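Local coordinates for probable thiol peroxidase (PDB 3KEB), which is a probable thiol peroxidase of the redoxin family, thought to reduce peroxides, although this activity is only inferred, at residues Y27-F31 against L43-S47; G19-R23 against P138-L142; T55-V59 against V87-D91. All coordinates share one frame; numbering follows the deposited sequence. Where two conformers were deposited one is given.

Contact 1 (Y27-F31 against L43-S47)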
loop_
_atom_site.group_PDB
_atom_site.type_symbol
_atom_site.label_atom_id
_atom_site.label_comp_id
_atom_site.label_asym_id
_atom_site.label_seq_id
_atom_site.Cartn_x
_atom_site.Cartn_y
_atom_site.Cartn_z
ATOM N N TYR A 27 -17.446 3.004 -21.260
ATOM C CA TYR A 27 -17.742 2.044 -20.196
ATOM C C TYR A 27 -16.481 1.926 -19.330
ATOM O O TYR A 27 -15.362 1.925 -19.866
ATOM C CB TYR A 27 -18.141 0.686 -20.758
ATOM C CG TYR A 27 -19.558 0.619 -21.296
ATOM C CD1 TYR A 27 -20.635 0.248 -20.471
ATOM C CD2 TYR A 27 -19.833 0.913 -22.603
ATOM C CE1 TYR A 27 -21.932 0.160 -20.974
ATOM C CE2 TYR A 27 -21.126 0.826 -23.095
ATOM C CZ TYR A 27 -22.168 0.461 -22.264
ATOM O OH TYR A 27 -23.447 0.390 -22.781
ATOM N N LEU A 28 -16.654 1.928 -18.008
ATOM C CA LEU A 28 -15.509 1.757 -17.094
ATOM C C LEU A 28 -14.708 0.520 -17.417
ATOM O O LEU A 28 -15.283 -0.594 -17.706
ATOM C CB LEU A 28 -15.945 1.723 -15.637
ATOM C CG LEU A 28 -16.586 2.954 -14.984
ATOM C CD1 LEU A 28 -17.297 2.572 -13.721
ATOM C CD2 LEU A 28 -15.555 4.068 -14.744
ATOM N N PRO A 29 -13.371 0.661 -17.396
ATOM C CA PRO A 29 -12.544 -0.563 -17.459
ATOM C C PRO A 29 -12.775 -1.455 -16.261
ATOM O O PRO A 29 -13.021 -0.962 -15.162
ATOM C CB PRO A 29 -11.088 -0.026 -17.459
ATOM C CG PRO A 29 -11.196 1.329 -18.070
ATOM C CD PRO A 29 -12.532 1.860 -17.446
ATOM N N SER A 30 -12.703 -2.769 -16.485
ATOM C CA SER A 30 -12.860 -3.722 -15.429
ATOM C C SER A 30 -11.717 -3.541 -14.461
ATOM O O SER A 30 -10.655 -3.021 -14.806
ATOM C CB SER A 30 -12.886 -5.146 -15.970
ATOM O OG SER A 30 -11.628 -5.427 -16.544
ATOM N N PHE A 31 -11.948 -3.905 -13.220
ATOM C CA PHE A 31 -10.868 -3.933 -12.243
ATOM C C PHE A 31 -11.022 -5.138 -11.320
ATOM O O PHE A 31 -12.137 -5.672 -11.158
ATOM C CB PHE A 31 -10.747 -2.579 -11.485
ATOM C CG PHE A 31 -11.959 -2.148 -10.690
ATOM C CD1 PHE A 31 -12.644 -0.968 -11.053
ATOM C CD2 PHE A 31 -12.364 -2.809 -9.532
ATOM C CE1 PHE A 31 -13.713 -0.522 -10.319
ATOM C CE2 PHE A 31 -13.488 -2.383 -8.785
ATOM C CZ PHE A 31 -14.141 -1.227 -9.154
ATOM N N LEU A 43 -16.032 -4.459 -10.445
ATOM C CA LEU A 43 -17.199 -3.624 -10.810
ATOM C C LEU A 43 -18.505 -4.262 -10.409
ATOM O O LEU A 43 -19.370 -3.623 -9.807
ATOM C CB LEU A 43 -17.229 -3.370 -12.329
ATOM C CG LEU A 43 -16.415 -2.167 -12.754
ATOM C CD1 LEU A 43 -16.499 -2.015 -14.289
ATOM C CD2 LEU A 43 -16.891 -0.926 -12.058
ATOM N N GLU A 44 -18.607 -5.562 -10.643
ATOM C CA GLU A 44 -19.798 -6.330 -10.243
ATOM C C GLU A 44 -20.089 -6.277 -8.769
ATOM O O GLU A 44 -21.193 -6.563 -8.376
ATOM C CB GLU A 44 -19.648 -7.806 -10.625
ATOM C CG GLU A 44 -19.667 -8.039 -12.127
ATOM C CD GLU A 44 -18.522 -7.347 -12.860
ATOM O OE1 GLU A 44 -17.344 -7.370 -12.373
ATOM O OE2 GLU A 44 -18.821 -6.750 -13.922
ATOM N N SER A 45 -19.101 -5.944 -7.940
ATOM C CA SER A 45 -19.354 -5.797 -6.516
ATOM C C SER A 45 -20.262 -4.613 -6.224
ATOM O O SER A 45 -20.727 -4.504 -5.102
ATOM C CB SER A 45 -18.053 -5.527 -5.741
ATOM O OG SER A 45 -17.126 -6.519 -5.994
ATOM N N PHE A 46 -20.368 -3.676 -7.173
ATOM C CA PHE A 46 -21.133 -2.442 -7.032
ATOM C C PHE A 46 -22.186 -2.435 -8.116
ATOM O O PHE A 46 -22.311 -1.498 -8.895
ATOM C CB PHE A 46 -20.201 -1.239 -7.164
ATOM C CG PHE A 46 -18.995 -1.343 -6.290
ATOM C CD1 PHE A 46 -19.107 -1.138 -4.932
ATOM C CD2 PHE A 46 -17.777 -1.741 -6.801
ATOM C CE1 PHE A 46 -18.024 -1.266 -4.098
ATOM C CE2 PHE A 46 -16.669 -1.843 -5.963
ATOM C CZ PHE A 46 -16.810 -1.625 -4.602
ATOM N N SER A 47 -22.979 -3.490 -8.164
ATOM C CA SER A 47 -23.964 -3.561 -9.222
ATOM C C SER A 47 -25.213 -2.732 -8.874
ATOM O O SER A 47 -25.518 -2.408 -7.693
ATOM C CB SER A 47 -24.282 -5.014 -9.586
ATOM O OG SER A 47 -24.706 -5.685 -8.420
HETATM O O HOH W 1 -14.470 -5.576 -12.785
#
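Leu43 lays its CD2 methyl against the Phe31 ring, 3.6 Å from Phe31 CE1, and the two side chains cross at about a right angle. The backbone N of Leu43 sits over a face of the same ring, 3.7 Å from Phe31 CE2, so that Phe31 lies against both the main chain and the branched end of one residue. The ring is placed there by a first torsion of 61°, which sets CG between the backbone N and the carbonyl carbon and brings the end of the ring close to 43-47. Phe46 comes from another direction: its CE2 meets the edge of the Phe31 ring, 4.1 Å from Phe31 CZ. Beyond the rings, Leu28 and Leu43 approach at a slant, with Leu28 CD1 3.9 Å from Leu43 CD2. The other methyl, Leu43 CD1, rests 3.7 Å from Pro29 O, which itself bonds to the Tyr123 hydroxyl. No direct hydrogen bond joins the two segments. Instead one water accepts from Phe31 N at 3.1 Å and from Leu43 N at 3.0 Å, and donates weakly to Glu44 OE1. The 3-10 turn that starts at Leu43 is tied by Phe46 N to Leu43 O. The two segments bracket the antiparallel strand pair 32-35 and 40-42 at one margin of the main sheet. Phe31 continues onto Leu111 and onto Phe119 of helix 119-122, Phe46 reaches Ala109 and Leu111 of strand 109-112, and Leu28 packs on Ile141 and Ala143 of strand 139-143.

Contact 2 (G19-R23 against P138-L142)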
loop_
_atom_site.group_PDB
_atom_site.type_symbol
_atom_site.label_atom_id
_atom_site.label_comp_id
_atom_site.label_asym_id
_atom_site.label_seq_id
_atom_site.Cartn_x
_atom_site.Cartn_y
_atom_site.Cartn_z
ATOM N N GLY A 19 -1.164 6.328 -19.084
ATOM C CA GLY A 19 -2.282 5.439 -19.354
ATOM C C GLY A 19 -3.434 6.197 -19.974
ATOM O O GLY A 19 -3.404 7.413 -20.067
ATOM N N ASP A 20 -4.494 5.479 -20.314
ATOM C CA ASP A 20 -5.683 6.044 -20.958
ATOM C C ASP A 20 -6.766 6.276 -19.900
ATOM O O ASP A 20 -7.415 5.358 -19.421
ATOM C CB ASP A 20 -6.225 5.069 -21.991
ATOM C CG ASP A 20 -5.288 4.899 -23.203
ATOM O OD1 ASP A 20 -4.429 5.780 -23.447
ATOM O OD2 ASP A 20 -5.448 3.901 -23.933
ATOM N N PHE A 21 -6.981 7.521 -19.594
ATOM C CA PHE A 21 -7.930 7.895 -18.546
ATOM C C PHE A 21 -9.324 7.828 -19.167
ATOM O O PHE A 21 -9.509 8.300 -20.317
ATOM C CB PHE A 21 -7.596 9.305 -18.078
ATOM C CG PHE A 21 -8.497 9.799 -16.951
ATOM C CD1 PHE A 21 -8.475 9.198 -15.748
ATOM C CD2 PHE A 21 -9.300 10.907 -17.134
ATOM C CE1 PHE A 21 -9.260 9.657 -14.735
ATOM C CE2 PHE A 21 -10.104 11.381 -16.132
ATOM C CZ PHE A 21 -10.084 10.749 -14.931
ATOM N N PRO A 22 -10.283 7.170 -18.495
ATOM C CA PRO A 22 -11.649 7.073 -19.073
ATOM C C PRO A 22 -12.304 8.421 -19.327
ATOM O O PRO A 22 -12.104 9.395 -18.563
ATOM C CB PRO A 22 -12.435 6.284 -18.035
ATOM C CG PRO A 22 -11.390 5.490 -17.320
ATOM C CD PRO A 22 -10.206 6.422 -17.225
ATOM N N ARG A 23 -13.056 8.464 -20.416
ATOM C CA ARG A 23 -13.717 9.687 -20.881
ATOM C C ARG A 23 -15.217 9.523 -20.907
ATOM O O ARG A 23 -15.729 8.398 -20.918
ATOM C CB ARG A 23 -13.260 10.039 -22.294
ATOM C CG ARG A 23 -11.814 10.476 -22.364
ATOM C CD ARG A 23 -11.490 11.064 -23.746
ATOM N NE ARG A 23 -10.219 10.550 -24.223
ATOM C CZ ARG A 23 -9.824 10.605 -25.488
ATOM N NH1 ARG A 23 -10.584 11.186 -26.402
ATOM N NH2 ARG A 23 -8.650 10.094 -25.825
ATOM N N PRO A 138 -4.358 11.550 -8.496
ATOM C CA PRO A 138 -5.721 11.838 -8.067
ATOM C C PRO A 138 -6.694 12.194 -9.230
ATOM O O PRO A 138 -6.340 12.945 -10.142
ATOM C CB PRO A 138 -5.549 13.016 -7.108
ATOM C CG PRO A 138 -4.284 13.617 -7.527
ATOM C CD PRO A 138 -3.412 12.452 -7.831
ATOM N N ALA A 139 -7.865 11.553 -9.215
ATOM C CA ALA A 139 -8.844 11.636 -10.297
ATOM C C ALA A 139 -10.240 11.317 -9.788
ATOM O O ALA A 139 -10.449 10.796 -8.660
ATOM C CB ALA A 139 -8.436 10.716 -11.483
ATOM N N ILE A 140 -11.212 11.773 -10.548
ATOM C CA ILE A 140 -12.596 11.531 -10.191
ATOM C C ILE A 140 -13.317 11.113 -11.398
ATOM O O ILE A 140 -13.080 11.666 -12.471
ATOM C CB ILE A 140 -13.289 12.762 -9.535
ATOM C CG1 ILE A 140 -14.698 12.404 -9.070
ATOM C CG2 ILE A 140 -13.342 14.017 -10.482
ATOM C CD1 ILE A 140 -15.247 13.468 -8.000
ATOM N N ILE A 141 -14.206 10.141 -11.236
ATOM C CA ILE A 141 -15.029 9.652 -12.357
ATOM C C ILE A 141 -16.431 9.361 -11.899
ATOM O O ILE A 141 -16.642 8.570 -10.990
ATOM C CB ILE A 141 -14.487 8.324 -12.919
ATOM C CG1 ILE A 141 -13.041 8.454 -13.356
ATOM C CG2 ILE A 141 -15.362 7.803 -14.111
ATOM C CD1 ILE A 141 -12.392 7.117 -13.742
ATOM N N LEU A 142 -17.391 10.045 -12.506
ATOM C CA LEU A 142 -18.807 9.818 -12.276
ATOM C C LEU A 142 -19.301 8.860 -13.362
ATOM O O LEU A 142 -19.198 9.153 -14.575
ATOM C CB LEU A 142 -19.592 11.120 -12.387
ATOM C CG LEU A 142 -21.107 11.039 -12.361
ATOM C CD1 LEU A 142 -21.618 10.569 -10.991
ATOM C CD2 LEU A 142 -21.714 12.409 -12.844
#
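Phe21 brings the end of its ring against Ala139 and Ile141, which meet it obliquely from a strand in the mixed sheet of this thioredoxin-like fold, where 139-143 runs antiparallel to both of its neighbours, 51-55 and 149-154. The tight part is at the far end of the ring. Ala139 CB is the near neighbour of both Phe21 CE1 and Phe21 CZ, at 3.5 and 3.8 Å. The ring reaches the strand because chi1 is extended (-178°), and it meets the Ile141 side chain coming from the opposite direction, Phe21 CZ standing 4.1 Å from Ile141 CG1. The second half is looser: Pro22 CG touches Ile141 CD1 at 4.1 Å, the two side chains crossing at about a right angle. Backbones stay well apart, with CA of Pro22 7.9 Å from CA of Ile141, and no hydrogen bond crosses between the segments; the loop is tied instead to the next strand, through Pro22 O and Ser152 OG. Asp20 and Arg23 form the solvent side, where Arg23 points away from the strand. Ile140 turns to the other face of the sheet, against Ile167 of helix 164-177, and only its carbonyl shares in the contact: Ile140 O faces the edge of the Phe21 ring, near the ring plane, 4.0 Å from Phe21 CZ.

Contact 3 (T55-V59 against V87-D91)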
loop_
_atom_site.group_PDB
_atom_site.type_symbol
_atom_site.label_atom_id
_atom_site.label_comp_id
_atom_site.label_asym_id
_atom_site.label_seq_id
_atom_site.Cartn_x
_atom_site.Cartn_y
_atom_site.Cartn_z
ATOM N N THR A 55 -9.631 8.342 -7.111
ATOM C CA THR A 55 -8.299 7.903 -6.748
ATOM C C THR A 55 -7.666 9.024 -5.934
ATOM O O THR A 55 -7.817 10.210 -6.242
ATOM C CB THR A 55 -7.464 7.587 -7.983
ATOM O OG1 THR A 55 -7.479 8.739 -8.888
ATOM C CG2 THR A 55 -8.001 6.334 -8.663
ATOM N N LEU A 56 -7.069 8.638 -4.812
ATOM C CA LEU A 56 -6.309 9.559 -3.940
ATOM C C LEU A 56 -4.893 9.045 -3.915
ATOM O O LEU A 56 -4.603 7.888 -4.411
ATOM C CB LEU A 56 -6.898 9.591 -2.508
ATOM C CG LEU A 56 -8.393 9.885 -2.267
ATOM C CD1 LEU A 56 -8.802 9.563 -0.834
ATOM C CD2 LEU A 56 -8.702 11.307 -2.617
ATOM N N LEU A 57 -3.952 9.918 -3.554
ATOM C CA LEU A 57 -2.584 9.445 -3.346
ATOM C C LEU A 57 -2.560 8.424 -2.244
ATOM O O LEU A 57 -2.086 7.241 -2.345
ATOM C CB LEU A 57 -1.599 10.585 -3.071
ATOM C CG LEU A 57 -1.344 11.564 -4.187
ATOM C CD1 LEU A 57 -0.393 12.712 -3.717
ATOM C CD2 LEU A 57 -0.710 10.735 -5.436
ATOM N N SER A 58 -3.152 8.783 -1.088
ATOM C CA SER A 58 -3.213 7.840 -0.074
ATOM C C SER A 58 -4.214 8.435 1.039
ATOM O O SER A 58 -4.361 9.604 1.023
ATOM C CB SER A 58 -1.923 7.808 0.704
ATOM O OG SER A 58 -2.066 7.218 2.042
ATOM N N VAL A 59 -4.899 7.607 1.794
ATOM C CA VAL A 59 -5.698 8.031 2.990
ATOM C C VAL A 59 -4.841 8.563 4.150
ATOM O O VAL A 59 -5.385 9.154 5.111
ATOM C CB VAL A 59 -6.600 6.877 3.571
ATOM C CG1 VAL A 59 -7.700 6.466 2.614
ATOM C CG2 VAL A 59 -5.765 5.633 4.011
ATOM N N VAL A 87 -13.380 4.799 -3.276
ATOM C CA VAL A 87 -12.048 5.380 -3.149
ATOM C C VAL A 87 -11.038 4.278 -3.451
ATOM O O VAL A 87 -11.116 3.180 -2.886
ATOM C CB VAL A 87 -11.819 5.951 -1.746
ATOM C CG1 VAL A 87 -10.343 6.374 -1.531
ATOM C CG2 VAL A 87 -12.769 7.132 -1.482
ATOM N N ILE A 88 -10.081 4.570 -4.337
ATOM C CA ILE A 88 -9.070 3.623 -4.747
ATOM C C ILE A 88 -7.704 4.255 -4.493
ATOM O O ILE A 88 -7.466 5.421 -4.897
ATOM C CB ILE A 88 -9.189 3.206 -6.232
ATOM C CG1 ILE A 88 -10.604 2.634 -6.484
ATOM C CG2 ILE A 88 -8.057 2.190 -6.627
ATOM C CD1 ILE A 88 -10.945 2.345 -7.947
ATOM N N THR A 89 -6.816 3.495 -3.834
ATOM C CA THR A 89 -5.473 3.959 -3.614
ATOM C C THR A 89 -4.467 2.827 -3.571
ATOM O O THR A 89 -4.820 1.650 -3.584
ATOM C CB THR A 89 -5.288 4.768 -2.298
ATOM O OG1 THR A 89 -5.222 3.865 -1.203
ATOM C CG2 THR A 89 -6.434 5.775 -1.981
ATOM N N VAL A 90 -3.209 3.201 -3.440
ATOM C CA VAL A 90 -2.110 2.268 -3.291
ATOM C C VAL A 90 -1.909 1.765 -1.880
ATOM O O VAL A 90 -1.070 0.880 -1.641
ATOM C CB VAL A 90 -0.765 2.889 -3.831
ATOM C CG1 VAL A 90 -0.062 3.765 -2.784
ATOM C CG2 VAL A 90 0.146 1.787 -4.325
ATOM N N ASP A 91 -2.665 2.319 -0.944
ATOM C CA ASP A 91 -2.564 1.897 0.444
ATOM C C ASP A 91 -2.868 0.420 0.597
ATOM O O ASP A 91 -3.655 -0.153 -0.189
ATOM C CB ASP A 91 -3.534 2.672 1.322
ATOM C CG ASP A 91 -3.263 4.125 1.325
ATOM O OD1 ASP A 91 -2.090 4.509 1.584
ATOM O OD2 ASP A 91 -4.230 4.918 1.118
HETATM O O HOH W 2 -2.456 5.952 -4.401
#
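Asp91 OD2 is gripped by two donors: the backbone N of Val59, 2.9 Å away, and the hydroxyl OG1 of Thr89, 2.7 Å away. The Val59 N-H points almost straight at the oxygen (160°) on its syn side, whereas Thr89 OG1 comes from above, 49° out of the carboxylate plane. The other oxygen, Asp91 OD1, turns its syn lone pair to Ser58 OG at 2.7 Å. Ser58 chi1 of 159° extends OG away from its own nitrogen to reach it, and the same hydroxyl also bonds to the backbone N of Asp60. Thr89 OG1 in turn accepts from Asp91 N at 3.0 Å, an ST turn, which links residues 89 and 91 of the same segment and so helps orient the carboxylate.

Nearer the sheet, Thr55 and Ile88 form a parallel bridge, and Leu56 N donates to Ile88 O at 3.2 Å. The parallel strands 51-55 and 84-89 are joined through helix 67-77 in a beta-alpha-beta crossover. Leu56 CD1 packs on Val87 CG1 at 3.6 Å, and both side chains lie against Leu70 of that helix. Past the bridge the chains separate, and one water spans them, donating to Leu56 O and Leu57 O and accepting from Val90 N. The second subunit also reaches the aspartate: Asp91 OD1 bonds to Ser92 OG of that chain, and Ser58 packs on its Ser94.

With both oxygens held, rotation of the buried carboxylate is probably fixed, and so many donors would be expected to stabilise its ionised form; the carboxylate thus ties the loop leaving strand 51-55 to the end of strand 84-89 and to the dimer partner at once.

How the contacts relate
Contact 1 lies at the 40-42 margin of the main sheet, contact 3 on the central pair 84-89 and 51-55, and contact 2 on 139-143, next to the other outermost strand. Contacts 1 and 2, centres about 14 Å apart, touch at two points: Leu28 CD2 to Ile141 CG2 and Pro29 CD to Pro22 CG, both 3.8 Å. Contacts 2 and 3, also about 14 Å between centres, meet where Ala139 O and Thr55 N, 3.0 Å apart, probably hydrogen-bond. Contacts 1 and 3 do not touch; their centres are about 17 Å apart. In relatives the reactive cysteine follows the strand equivalent to 51-55, near contact 3, but the deposited chain has no cysteine, so a conventional cysteine-based peroxidase mechanism is doubtful here.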